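Local coordinates for protein hydroxyethylthiazole kinase (Pyrococcus horikoshii, PDB 3HPD) that probably catalyses the ATP-dependent phosphorylation of the hydroxyl group of 4-methyl-5-beta-hydroxyethylthiazole, a step of thiamine diphosphate biosynthesis, at residues 17-23 with 57-63; 32-37 with 243-247; 87-93 with 113-118; 144-148 with 167-171; 186-190 with 233-239. All coordinates share one frame; numbering follows the deposited sequence.

Interaction 1 of 5, residues 17-23 with 57-63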
# COMPACT_ATOMS: atom_id res chain seq x y z
N LEU A 17 14.00 14.99 -6.58
CA LEU A 17 13.89 13.57 -6.28
C LEU A 17 13.92 13.47 -4.76
O LEU A 17 14.90 13.88 -4.13
CB LEU A 17 15.06 12.79 -6.88
CG LEU A 17 15.14 11.29 -6.55
CD1 LEU A 17 13.86 10.59 -6.99
CD2 LEU A 17 16.35 10.67 -7.23
N VAL A 18 12.86 12.94 -4.17
CA VAL A 18 12.78 12.83 -2.72
C VAL A 18 12.88 11.38 -2.28
O VAL A 18 12.00 10.57 -2.55
CB VAL A 18 11.46 13.45 -2.19
CG1 VAL A 18 11.42 13.38 -0.67
CG2 VAL A 18 11.34 14.89 -2.67
N HIS A 19 13.98 11.06 -1.60
CA HIS A 19 14.24 9.71 -1.12
C HIS A 19 13.48 9.45 0.18
O HIS A 19 13.69 10.15 1.17
CB HIS A 19 15.74 9.53 -0.89
CG HIS A 19 16.12 8.19 -0.33
ND1 HIS A 19 17.37 7.93 0.18
CD2 HIS A 19 15.40 7.05 -0.19
CE1 HIS A 19 17.41 6.68 0.61
NE2 HIS A 19 16.23 6.12 0.39
N ASN A 20 12.62 8.44 0.18
CA ASN A 20 11.84 8.09 1.36
C ASN A 20 12.24 6.74 1.96
O ASN A 20 12.32 5.74 1.26
CB ASN A 20 10.34 8.01 1.03
CG ASN A 20 9.74 9.35 0.66
OD1 ASN A 20 8.95 9.92 1.41
ND2 ASN A 20 10.12 9.86 -0.51
N ILE A 21 12.52 6.75 3.26
CA ILE A 21 12.81 5.53 4.01
C ILE A 21 11.60 5.65 4.92
O ILE A 21 11.64 6.32 5.95
CB ILE A 21 14.12 5.64 4.80
CG1 ILE A 21 15.27 5.92 3.82
CG2 ILE A 21 14.37 4.34 5.55
CD1 ILE A 21 16.61 6.16 4.49
N THR A 22 10.51 5.02 4.50
CA THR A 22 9.25 5.19 5.20
C THR A 22 8.53 3.94 5.71
O THR A 22 9.09 2.84 5.70
CB THR A 22 8.34 6.04 4.29
OG1 THR A 22 7.18 6.47 5.01
CG2 THR A 22 7.92 5.23 3.06
N ASN A 23 7.29 4.11 6.15
CA ASN A 23 6.53 2.98 6.70
C ASN A 23 5.64 2.28 5.67
O ASN A 23 5.23 2.87 4.67
CB ASN A 23 5.73 3.42 7.94
CG ASN A 23 4.47 4.19 7.61
OD1 ASN A 23 3.54 3.65 7.02
ND2 ASN A 23 4.41 5.46 8.02
N ALA A 57 19.43 11.57 -4.66
CA ALA A 57 18.33 12.38 -4.14
C ALA A 57 18.65 13.83 -3.82
O ALA A 57 19.81 14.22 -3.67
CB ALA A 57 17.75 11.71 -2.90
N ASP A 58 17.59 14.63 -3.71
CA ASP A 58 17.72 16.05 -3.39
C ASP A 58 17.27 16.30 -1.95
O ASP A 58 17.52 17.37 -1.39
CB ASP A 58 16.87 16.88 -4.36
CG ASP A 58 17.35 16.74 -5.79
OD1 ASP A 58 18.54 17.04 -6.03
OD2 ASP A 58 16.55 16.34 -6.67
N ALA A 59 16.62 15.30 -1.36
CA ALA A 59 16.16 15.40 0.01
C ALA A 59 15.84 13.99 0.50
O ALA A 59 15.57 13.09 -0.29
CB ALA A 59 14.92 16.28 0.09
N VAL A 60 15.88 13.81 1.82
CA VAL A 60 15.60 12.51 2.42
C VAL A 60 14.49 12.64 3.46
O VAL A 60 14.55 13.50 4.33
CB VAL A 60 16.86 11.92 3.10
CG1 VAL A 60 16.53 10.58 3.74
CG2 VAL A 60 17.98 11.76 2.08
N VAL A 61 13.48 11.79 3.35
CA VAL A 61 12.37 11.79 4.30
C VAL A 61 12.40 10.48 5.08
O VAL A 61 12.38 9.40 4.48
CB VAL A 61 11.00 11.92 3.57
CG1 VAL A 61 9.85 11.76 4.56
CG2 VAL A 61 10.92 13.27 2.88
N ILE A 62 12.47 10.58 6.40
CA ILE A 62 12.50 9.41 7.27
C ILE A 62 11.20 9.35 8.07
O ILE A 62 10.81 10.32 8.72
CB ILE A 62 13.70 9.47 8.25
CG1 ILE A 62 15.01 9.45 7.46
CG2 ILE A 62 13.64 8.29 9.22
CD1 ILE A 62 16.25 9.69 8.31
N ASN A 63 10.53 8.21 8.00
CA ASN A 63 9.25 8.01 8.68
C ASN A 63 9.34 6.67 9.43
O ASN A 63 9.46 5.62 8.81
CB ASN A 63 8.13 7.97 7.63
CG ASN A 63 6.76 7.85 8.24
OD1 ASN A 63 6.53 7.02 9.12
ND2 ASN A 63 5.83 8.69 7.78
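V18 and V61 meet on one face of the sheet, CG1 of V18 reaching CG2 of V61 at 3.6 Å, while N20 lies alongside V61 with OD1 3.6 Å from its CB. This part is tight. Beneath it the backbones run parallel: H19 N donates to A59 O and H19 O accepts from V61 N at 2.7 Å, and I21 repeats the pattern with V61 O and N63 N. H19, I21, V60 and I62 face the other way, toward helices 50-56 and 69-85. The imidazole of H19 leads away from the strand pair, its NE2 bonded to A44 O. Its ND1 is buried without a partner in the model. Helix 193-205 covers the V18 and N20 face.

The start of the pair is nearer solvent, L17 and D58 being partly exposed. There polar bonds do the work: L17 N meets OD2 of D58 at 2.9 Å, almost straight at 174° and on the anti lone pair, and D58 N returns to L17 O at 2.8 Å. At the buried end, ND2 of N23 donates to OD1 of N63 at 2.9 Å, from 55° above that carbonyl plane, with the two amides turned 72° apart. G65 N also donates to OD1 of N63. The side chain of N20 lies about 4 Å from that of M43, and N23 about 6 Å from G192, both predicted substrate-binding residues. Parallel strands between helix layers, with the active site at their C-terminal ends, fit the ribokinase-like fold, and N20, N23 and N63 probably lie near that site.

Interaction 2 of 5, residues 32-37 with 243-247; sequences NALLAL and YDWLY
With CG anti to its carbonyl carbon (chi1 -56°), Y243 swings its ring toward N32 and A33, and with CG anti to its backbone N (chi1 178°), Y247 sets a ring edge beside A36 O. These are the flanks of a close helix-helix packing centred on alanine, between helices 27-37 and 235-248, whose short segments pass 7.8 Å apart at 32°. A36 provides the close approach: its CB lies 3.3 Å from Y243 O and 3.9 Å from CB of L246. One turn earlier, A33 receives CD1 of L246 on its CB at 4.0 Å, while CE1 of Y243 comes edge-on to A33 N at 3.7 Å. No hydrogen bond crosses between the segments, so the fit rests on shape. The polar ends are held elsewhere: OH of Y243 by H239 and T29, OD1 of N32 by T191 N of the second subunit, which also bonds D244 through its S237. The pair thus joins two helices within one chain and borders a subunit interface. Near the C-terminal end of helix 27-37, the CA of Y247 approaches A36 O to 3.1 Å in a CA-H...O contact.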
# COMPACT_ATOMS: atom_id res chain seq x y z
N ASN A 32 2.54 8.75 -4.36
CA ASN A 32 1.58 9.40 -5.24
C ASN A 32 1.32 10.85 -4.86
O ASN A 32 0.99 11.67 -5.71
CB ASN A 32 0.27 8.61 -5.28
CG ASN A 32 0.34 7.43 -6.22
OD1 ASN A 32 0.98 7.51 -7.27
ND2 ASN A 32 -0.32 6.34 -5.86
N ALA A 33 1.47 11.17 -3.58
CA ALA A 33 1.28 12.55 -3.14
C ALA A 33 2.41 13.38 -3.75
O ALA A 33 2.19 14.48 -4.25
CB ALA A 33 1.31 12.63 -1.61
N LEU A 34 3.63 12.85 -3.70
CA LEU A 34 4.78 13.55 -4.26
C LEU A 34 4.64 13.72 -5.77
O LEU A 34 4.91 14.79 -6.31
CB LEU A 34 6.08 12.80 -3.94
CG LEU A 34 6.65 13.10 -2.54
CD1 LEU A 34 7.67 12.04 -2.15
CD2 LEU A 34 7.28 14.49 -2.55
N LEU A 35 4.21 12.67 -6.47
CA LEU A 35 4.04 12.77 -7.92
C LEU A 35 2.97 13.79 -8.30
O LEU A 35 3.13 14.55 -9.24
CB LEU A 35 3.67 11.40 -8.51
CG LEU A 35 4.79 10.35 -8.58
CD1 LEU A 35 4.20 9.02 -9.03
CD2 LEU A 35 5.88 10.80 -9.54
N ALA A 36 1.86 13.81 -7.55
CA ALA A 36 0.79 14.76 -7.84
C ALA A 36 1.27 16.20 -7.67
O ALA A 36 0.92 17.07 -8.46
CB ALA A 36 -0.41 14.50 -6.92
N LEU A 37 2.08 16.44 -6.63
CA LEU A 37 2.59 17.78 -6.37
C LEU A 37 3.54 18.25 -7.48
O LEU A 37 3.59 19.44 -7.80
CB LEU A 37 3.34 17.82 -5.03
CG LEU A 37 3.91 19.19 -4.64
CD1 LEU A 37 2.77 20.09 -4.17
CD2 LEU A 37 4.94 19.03 -3.53
N TYR A 243 -5.08 13.81 -3.96
CA TYR A 243 -4.08 13.76 -5.02
C TYR A 243 -4.48 14.67 -6.16
O TYR A 243 -3.64 15.34 -6.76
CB TYR A 243 -3.95 12.33 -5.55
CG TYR A 243 -3.63 11.34 -4.46
CD1 TYR A 243 -2.35 11.27 -3.90
CD2 TYR A 243 -4.62 10.50 -3.95
CE1 TYR A 243 -2.06 10.40 -2.86
CE2 TYR A 243 -4.34 9.61 -2.90
CZ TYR A 243 -3.06 9.57 -2.36
OH TYR A 243 -2.77 8.69 -1.35
N ASP A 244 -5.78 14.70 -6.47
CA ASP A 244 -6.27 15.55 -7.55
C ASP A 244 -5.90 17.00 -7.29
O ASP A 244 -5.43 17.69 -8.19
CB ASP A 244 -7.79 15.43 -7.69
CG ASP A 244 -8.22 14.13 -8.33
OD1 ASP A 244 -7.35 13.30 -8.66
OD2 ASP A 244 -9.44 13.94 -8.50
N TRP A 245 -6.11 17.45 -6.06
CA TRP A 245 -5.81 18.83 -5.74
C TRP A 245 -4.36 19.18 -5.49
O TRP A 245 -3.96 20.33 -5.64
CB TRP A 245 -6.72 19.31 -4.61
CG TRP A 245 -8.07 19.60 -5.17
CD1 TRP A 245 -9.18 18.79 -5.16
CD2 TRP A 245 -8.40 20.71 -6.01
NE1 TRP A 245 -10.17 19.33 -5.95
CE2 TRP A 245 -9.72 20.50 -6.49
CE3 TRP A 245 -7.71 21.86 -6.42
CZ2 TRP A 245 -10.36 21.41 -7.35
CZ3 TRP A 245 -8.35 22.75 -7.28
CH2 TRP A 245 -9.66 22.52 -7.73
N LEU A 246 -3.54 18.20 -5.12
CA LEU A 246 -2.12 18.48 -4.93
C LEU A 246 -1.57 18.78 -6.33
O LEU A 246 -0.57 19.48 -6.48
CB LEU A 246 -1.40 17.27 -4.33
CG LEU A 246 -1.60 17.11 -2.82
CD1 LEU A 246 -0.92 15.84 -2.34
CD2 LEU A 246 -1.03 18.35 -2.11
N TYR A 247 -2.26 18.25 -7.33
CA TYR A 247 -1.90 18.43 -8.73
C TYR A 247 -2.50 19.72 -9.31
O TYR A 247 -1.83 20.45 -10.04
CB TYR A 247 -2.42 17.24 -9.54
CG TYR A 247 -2.17 17.29 -11.03
CD1 TYR A 247 -0.92 16.96 -11.56
CD2 TYR A 247 -3.19 17.64 -11.91
CE1 TYR A 247 -0.71 16.97 -12.94
CE2 TYR A 247 -2.98 17.65 -13.29
CZ TYR A 247 -1.74 17.31 -13.80
OH TYR A 247 -1.54 17.31 -15.16

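Interaction 3 of 5, residues 87-93 with 113-118; sequences KPIVLDP and GVDVLK
L91 and L117 run alongside each other in the same sense, with CD2 of L91 3.9 Å from CD1 of L117. The same CD1 meets CD of P93 at 3.8 Å, the proline lying nearly perpendicular to the leucine. V114 extends this patch, its CG1 touching CG2 of I89 and CB of L91, while V90 and V116 pair on the other face. Outward from this core come the backbone bonds of a parallel strand pair, L91 N to V116 O and K118 N to L91 O. At the beginning of the pair I89 O takes two donors, D115 N at 2.9 Å and V116 N at 3.1 Å, and OD2 of D115 reaches back to I89 N at 2.8 Å on its anti side. These strands belong to a beta-alpha-beta unit linked by helix 100-112. At the C-terminal edge, K118 bends at chi2, chi3 (64°) and chi4, curling its NZ to OD2 of D92 at 2.8 Å. This salt bridge is weak as a hydrogen bond. A phosphate ion, probably from the crystallisation liquor, lies about 5 Å from the K118 side chain, so the bridge to D92 may position the amine beside an anion site, consistent with its predicted ATP-binding role.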
# COMPACT_ATOMS: atom_id res chain seq x y z
N LYS A 87 22.40 16.85 2.24
CA LYS A 87 21.07 16.67 1.68
C LYS A 87 20.09 16.90 2.84
O LYS A 87 20.22 16.29 3.90
CB LYS A 87 20.90 15.25 1.13
CG LYS A 87 21.85 14.89 -0.02
CD LYS A 87 21.70 15.85 -1.19
CE LYS A 87 22.70 15.55 -2.31
NZ LYS A 87 22.40 14.30 -3.05
N PRO A 88 19.09 17.78 2.65
CA PRO A 88 18.14 18.03 3.74
C PRO A 88 17.37 16.80 4.18
O PRO A 88 16.98 15.97 3.36
CB PRO A 88 17.24 19.13 3.17
CG PRO A 88 17.27 18.86 1.70
CD PRO A 88 18.73 18.55 1.45
N ILE A 89 17.16 16.68 5.49
CA ILE A 89 16.44 15.55 6.07
C ILE A 89 15.16 15.97 6.77
O ILE A 89 15.15 16.92 7.55
CB ILE A 89 17.32 14.82 7.11
CG1 ILE A 89 18.62 14.36 6.45
CG2 ILE A 89 16.56 13.64 7.70
CD1 ILE A 89 19.68 13.94 7.44
N VAL A 90 14.07 15.25 6.49
CA VAL A 90 12.78 15.50 7.13
C VAL A 90 12.46 14.26 7.96
O VAL A 90 12.47 13.15 7.44
CB VAL A 90 11.64 15.69 6.10
CG1 VAL A 90 10.32 15.90 6.83
CG2 VAL A 90 11.94 16.87 5.19
N LEU A 91 12.18 14.46 9.24
CA LEU A 91 11.85 13.33 10.11
C LEU A 91 10.42 13.42 10.63
O LEU A 91 10.00 14.44 11.16
CB LEU A 91 12.79 13.28 11.32
CG LEU A 91 12.39 12.30 12.43
CD1 LEU A 91 12.51 10.86 11.91
CD2 LEU A 91 13.28 12.50 13.65
N ASP A 92 9.66 12.34 10.45
CA ASP A 92 8.30 12.27 10.96
C ASP A 92 8.36 11.16 12.00
O ASP A 92 8.37 9.98 11.66
CB ASP A 92 7.31 11.89 9.85
CG ASP A 92 5.87 12.08 10.29
OD1 ASP A 92 5.59 11.87 11.49
OD2 ASP A 92 5.02 12.42 9.44
N PRO A 93 8.40 11.54 13.29
CA PRO A 93 8.47 10.63 14.44
C PRO A 93 7.16 9.95 14.78
O PRO A 93 6.69 10.02 15.92
CB PRO A 93 8.94 11.55 15.56
CG PRO A 93 8.14 12.79 15.27
CD PRO A 93 8.27 12.93 13.75
N GLY A 113 21.12 15.05 13.74
CA GLY A 113 20.71 16.25 13.04
C GLY A 113 19.80 16.10 11.84
O GLY A 113 20.11 15.36 10.90
N VAL A 114 18.68 16.81 11.87
CA VAL A 114 17.72 16.81 10.78
C VAL A 114 17.42 18.27 10.44
O VAL A 114 17.77 19.17 11.21
CB VAL A 114 16.39 16.10 11.15
CG1 VAL A 114 16.68 14.69 11.66
CG2 VAL A 114 15.63 16.90 12.20
N ASP A 115 16.79 18.50 9.30
CA ASP A 115 16.48 19.86 8.87
C ASP A 115 15.05 20.25 9.20
O ASP A 115 14.75 21.44 9.35
CB ASP A 115 16.76 19.98 7.38
CG ASP A 115 18.23 19.81 7.06
OD1 ASP A 115 18.99 20.78 7.24
OD2 ASP A 115 18.63 18.69 6.66
N VAL A 116 14.18 19.26 9.30
CA VAL A 116 12.78 19.49 9.64
C VAL A 116 12.27 18.33 10.48
O VAL A 116 12.50 17.17 10.15
CB VAL A 116 11.87 19.59 8.38
CG1 VAL A 116 10.40 19.67 8.80
CG2 VAL A 116 12.24 20.82 7.56
N LEU A 117 11.61 18.66 11.59
CA LEU A 117 11.01 17.66 12.48
C LEU A 117 9.53 18.01 12.42
O LEU A 117 9.13 19.13 12.72
CB LEU A 117 11.52 17.80 13.91
CG LEU A 117 10.81 16.92 14.96
CD1 LEU A 117 11.01 15.45 14.64
CD2 LEU A 117 11.35 17.23 16.35
N LYS A 118 8.71 17.05 12.01
CA LYS A 118 7.28 17.27 11.89
C LYS A 118 6.41 16.23 12.56
O LYS A 118 6.45 15.08 12.20
CB LYS A 118 6.84 17.29 10.44
CG LYS A 118 5.36 17.61 10.39
CD LYS A 118 4.52 16.95 9.28
CE LYS A 118 4.42 15.38 9.36
NZ LYS A 118 3.99 14.75 10.68

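Interaction 4 of 5, residues 144-148 with 167-171; sequences EEEAK and AVDYV
Y170 presents one ring face to K148, whose CB stands 4.2 Å from the ring centroid and 13° off the normal, a CH-pi contact. The phenol gets there because CG is anti to the carbonyl carbon (chi1 -76°), sending the ring from the strand across to the helix. K148 has CG anti to its own backbone N, and the rest of its chain leads off the ring, leaving CB as the part of the side chain that touches. A147 approaches obliquely: its CB is 3.8 Å from CD2 of Y170. E144 O lies 3.6 Å from CE2 of the same ring and is already bonded within the helix by K148 N.

The contact sets the first turns of helix 144-157 against strand 169-172, an antiparallel strand beside 161-165 in the central sheet, in the helix-on-sheet packing of an alpha/beta fold; the short axes approach to 8.8 Å. Replacing Y170 by an alanine would probably leave CB of K148 and CB of A147 facing a gap where the ring had filled the space between helix and strand.

E144 bends at chi2 and crosses both Y170 and V168 at about right angles, with its carboxylate turned 37° from the ring plane. The modelled approach of its CG to the phenol oxygen is too short to be trusted. OE2 of E144 lies 3.2 Å from CB of V168. On this exposed side, one water donates to OE2 of E144 at 2.9 Å and accepts a weak bond from V168 N at 3.3 Å.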
# COMPACT_ATOMS: atom_id res chain seq x y z
N GLU A 144 -3.50 26.29 21.20
CA GLU A 144 -2.71 27.28 20.47
C GLU A 144 -1.47 27.90 21.13
O GLU A 144 -0.37 27.75 20.60
CB GLU A 144 -3.62 28.39 19.94
CG GLU A 144 -4.05 28.19 18.48
CD GLU A 144 -5.15 27.16 18.30
OE1 GLU A 144 -6.26 27.37 18.83
OE2 GLU A 144 -4.91 26.14 17.61
N GLU A 145 -1.62 28.60 22.25
CA GLU A 145 -0.44 29.19 22.88
C GLU A 145 0.54 28.11 23.31
O GLU A 145 1.76 28.26 23.17
CB GLU A 145 -0.83 30.04 24.10
CG GLU A 145 -0.66 31.54 23.91
CD GLU A 145 0.78 31.96 23.65
OE1 GLU A 145 1.67 31.63 24.46
OE2 GLU A 145 1.03 32.64 22.63
N GLU A 146 0.01 27.01 23.83
CA GLU A 146 0.83 25.89 24.27
C GLU A 146 1.52 25.20 23.09
O GLU A 146 2.67 24.79 23.19
CB GLU A 146 -0.02 24.90 25.06
CG GLU A 146 0.74 23.70 25.59
CD GLU A 146 -0.11 22.83 26.51
OE1 GLU A 146 -1.35 22.92 26.43
OE2 GLU A 146 0.47 22.05 27.29
N ALA A 147 0.80 25.07 21.98
CA ALA A 147 1.35 24.43 20.79
C ALA A 147 2.46 25.31 20.21
O ALA A 147 3.49 24.82 19.75
CB ALA A 147 0.26 24.22 19.75
N LYS A 148 2.24 26.62 20.24
CA LYS A 148 3.22 27.57 19.73
C LYS A 148 4.50 27.51 20.56
O LYS A 148 5.59 27.50 20.01
CB LYS A 148 2.65 28.99 19.76
CG LYS A 148 3.64 30.04 19.27
CD LYS A 148 3.00 31.41 19.08
CE LYS A 148 2.56 32.02 20.39
NZ LYS A 148 2.86 33.48 20.43
N ALA A 167 -5.26 21.34 14.49
CA ALA A 167 -6.32 22.13 13.86
C ALA A 167 -5.62 23.35 13.26
O ALA A 167 -5.89 23.76 12.13
CB ALA A 167 -7.35 22.56 14.90
N VAL A 168 -4.71 23.92 14.05
CA VAL A 168 -3.89 25.04 13.61
C VAL A 168 -2.47 24.50 13.70
O VAL A 168 -2.09 23.94 14.73
CB VAL A 168 -4.02 26.26 14.56
CG1 VAL A 168 -3.03 27.35 14.15
CG2 VAL A 168 -5.44 26.81 14.53
N ASP A 169 -1.70 24.62 12.62
CA ASP A 169 -0.33 24.12 12.64
C ASP A 169 0.61 25.26 12.99
O ASP A 169 0.36 26.41 12.64
CB ASP A 169 0.09 23.58 11.27
CG ASP A 169 -0.88 22.56 10.72
OD1 ASP A 169 -1.01 21.47 11.32
OD2 ASP A 169 -1.50 22.85 9.68
N TYR A 170 1.69 24.93 13.69
CA TYR A 170 2.71 25.92 14.04
C TYR A 170 4.04 25.41 13.53
O TYR A 170 4.37 24.23 13.68
CB TYR A 170 2.76 26.13 15.56
CG TYR A 170 1.60 26.96 16.05
CD1 TYR A 170 1.58 28.34 15.84
CD2 TYR A 170 0.50 26.37 16.65
CE1 TYR A 170 0.47 29.10 16.21
CE2 TYR A 170 -0.61 27.11 17.02
CZ TYR A 170 -0.61 28.48 16.80
OH TYR A 170 -1.72 29.22 17.14
N VAL A 171 4.80 26.31 12.91
CA VAL A 171 6.11 25.98 12.36
C VAL A 171 7.08 27.03 12.86
O VAL A 171 6.79 28.22 12.77
CB VAL A 171 6.09 26.02 10.82
CG1 VAL A 171 7.35 25.36 10.26
CG2 VAL A 171 4.84 25.33 10.30
O HOH W 1 -4.51 23.32 17.30

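Interaction 5 of 5, residues 186-190 with 233-239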
# COMPACT_ATOMS: atom_id res chain seq x y z
N LEU A 186 -11.77 15.99 8.12
CA LEU A 186 -11.93 14.66 7.54
C LEU A 186 -10.57 13.98 7.34
O LEU A 186 -10.51 12.77 7.13
CB LEU A 186 -12.70 14.71 6.22
CG LEU A 186 -13.19 13.35 5.70
CD1 LEU A 186 -14.06 12.68 6.76
CD2 LEU A 186 -13.98 13.53 4.42
N LEU A 187 -9.49 14.76 7.39
CA LEU A 187 -8.16 14.19 7.25
C LEU A 187 -7.96 13.16 8.35
O LEU A 187 -7.15 12.24 8.21
CB LEU A 187 -7.08 15.28 7.37
CG LEU A 187 -6.84 16.19 6.16
CD1 LEU A 187 -5.80 17.24 6.52
CD2 LEU A 187 -6.36 15.36 4.97
N GLY A 188 -8.71 13.31 9.44
CA GLY A 188 -8.61 12.38 10.54
C GLY A 188 -9.11 10.99 10.19
O GLY A 188 -8.87 10.03 10.93
N ARG A 189 -9.82 10.87 9.07
CA ARG A 189 -10.35 9.58 8.64
C ARG A 189 -9.57 8.95 7.50
O ARG A 189 -10.00 7.97 6.89
CB ARG A 189 -11.83 9.71 8.24
CG ARG A 189 -12.73 10.19 9.36
CD ARG A 189 -12.54 9.39 10.65
NE ARG A 189 -13.56 9.72 11.63
CZ ARG A 189 -14.69 9.03 11.80
NH1 ARG A 189 -14.93 7.96 11.06
NH2 ARG A 189 -15.58 9.43 12.70
N VAL A 190 -8.41 9.52 7.19
CA VAL A 190 -7.54 8.99 6.14
C VAL A 190 -6.20 8.76 6.83
O VAL A 190 -5.64 9.66 7.44
CB VAL A 190 -7.38 9.99 4.98
CG1 VAL A 190 -6.50 9.39 3.89
CG2 VAL A 190 -8.75 10.34 4.41
N LYS A 233 -17.34 14.28 0.42
CA LYS A 233 -17.63 14.35 1.85
C LYS A 233 -17.35 13.08 2.65
O LYS A 233 -17.50 13.08 3.87
CB LYS A 233 -19.11 14.72 2.05
CG LYS A 233 -19.57 15.93 1.25
CD LYS A 233 -18.96 17.21 1.78
CE LYS A 233 -19.41 18.42 0.97
NZ LYS A 233 -18.95 18.34 -0.44
N TYR A 234 -16.94 12.02 1.97
CA TYR A 234 -16.68 10.75 2.64
C TYR A 234 -15.22 10.31 2.45
O TYR A 234 -14.63 10.58 1.41
CB TYR A 234 -17.67 9.71 2.12
CG TYR A 234 -19.07 10.29 2.07
CD1 TYR A 234 -19.73 10.67 3.24
CD2 TYR A 234 -19.71 10.53 0.85
CE1 TYR A 234 -21.00 11.26 3.19
CE2 TYR A 234 -20.97 11.12 0.79
CZ TYR A 234 -21.61 11.48 1.97
OH TYR A 234 -22.86 12.07 1.91
N PRO A 235 -14.65 9.61 3.44
CA PRO A 235 -13.26 9.11 3.48
C PRO A 235 -12.61 8.53 2.23
O PRO A 235 -11.48 8.89 1.91
CB PRO A 235 -13.29 8.11 4.63
CG PRO A 235 -14.33 8.65 5.54
CD PRO A 235 -15.42 9.04 4.57
N GLY A 236 -13.30 7.62 1.55
CA GLY A 236 -12.73 7.01 0.36
C GLY A 236 -12.56 7.99 -0.79
O GLY A 236 -11.46 8.16 -1.33
N SER A 237 -13.65 8.64 -1.17
CA SER A 237 -13.62 9.62 -2.26
C SER A 237 -12.78 10.83 -1.90
O SER A 237 -12.12 11.43 -2.75
CB SER A 237 -15.05 10.06 -2.61
OG SER A 237 -15.82 8.95 -3.04
N PHE A 238 -12.80 11.21 -0.62
CA PHE A 238 -12.03 12.35 -0.13
C PHE A 238 -10.53 12.07 -0.31
O PHE A 238 -9.78 12.93 -0.75
CB PHE A 238 -12.36 12.59 1.34
CG PHE A 238 -11.47 13.59 2.03
CD1 PHE A 238 -11.55 14.95 1.73
CD2 PHE A 238 -10.57 13.18 3.01
CE1 PHE A 238 -10.75 15.88 2.40
CE2 PHE A 238 -9.77 14.10 3.69
CZ PHE A 238 -9.86 15.45 3.39
N HIS A 239 -10.11 10.85 0.03
CA HIS A 239 -8.71 10.45 -0.09
C HIS A 239 -8.24 10.62 -1.54
O HIS A 239 -7.17 11.16 -1.80
CB HIS A 239 -8.55 8.99 0.34
CG HIS A 239 -7.13 8.49 0.29
ND1 HIS A 239 -6.81 7.15 0.42
CD2 HIS A 239 -5.96 9.14 0.13
CE1 HIS A 239 -5.50 7.01 0.34
NE2 HIS A 239 -4.96 8.20 0.16
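The F238 ring carries L186 on one face and V190 at its edge: CD2 of L186 sits 3.9 Å from the ring centroid, 27° off the normal and shifted toward the rim, while CG2 of V190 lies near the ring plane, 3.7 Å from CD2 of F238. The L187 side chain runs roughly perpendicular to that of F238 and brings its CD2 to CZ of F238 at 3.8 Å. The second flat group, the imidazole of H239, whose NE2 pairs with Y243, has CG1 of V190 over one face, 3.9 Å from its centroid and 18° off the normal. The two methyls of V190 therefore serve different rings. Both ring-bearing residues have CG anti to the backbone N (chi1 171° in F238), which sends the rings off the helix toward the loop. With F238 cut back to alanine, L186, L187 and CG2 of V190 would probably lose the ring they pack against, leaving a gap between loop and helix.

At the start of the helix, CG of P235 meets CB of R189 at 3.8 Å, and CD2 of L186 reaches K233 O at 3.6 Å. No hydrogen bond links the segments. Outward, R189 makes a weak bond to L35 O of the third subunit. Here the first turn of helix 235-248, with Y234 at the N-cap position, packs on the 3-10 turn and loop leading to the predicted substrate-binding G192, at a subunit interface consistent with the trimeric assembly of thiazole kinases.

In the fold
Interactions 1 and 3 form the buried core: both are parallel strand pairs of the central sheet, and strands 59-63 and 89-92 are neighbours in it, joined by I62 N to V90 O. Their strength is backbone hydrogen bonding, with polar residues at the C-terminal ends. Interaction 4 reaches the same sheet on the opposite side of the chain's centre from interaction 1, partly solvent-exposed, with a CH-pi contact and no direct hydrogen bond. Interactions 2 and 5 share helix 235-248 and border other subunits; buried interaction 2 relies on apolar and CA-H...O contacts, partly exposed interaction 5 on apolar and CH-pi contacts. L34 of helix 27-37 packs on V18 and N20, tying interaction 2 to interaction 1.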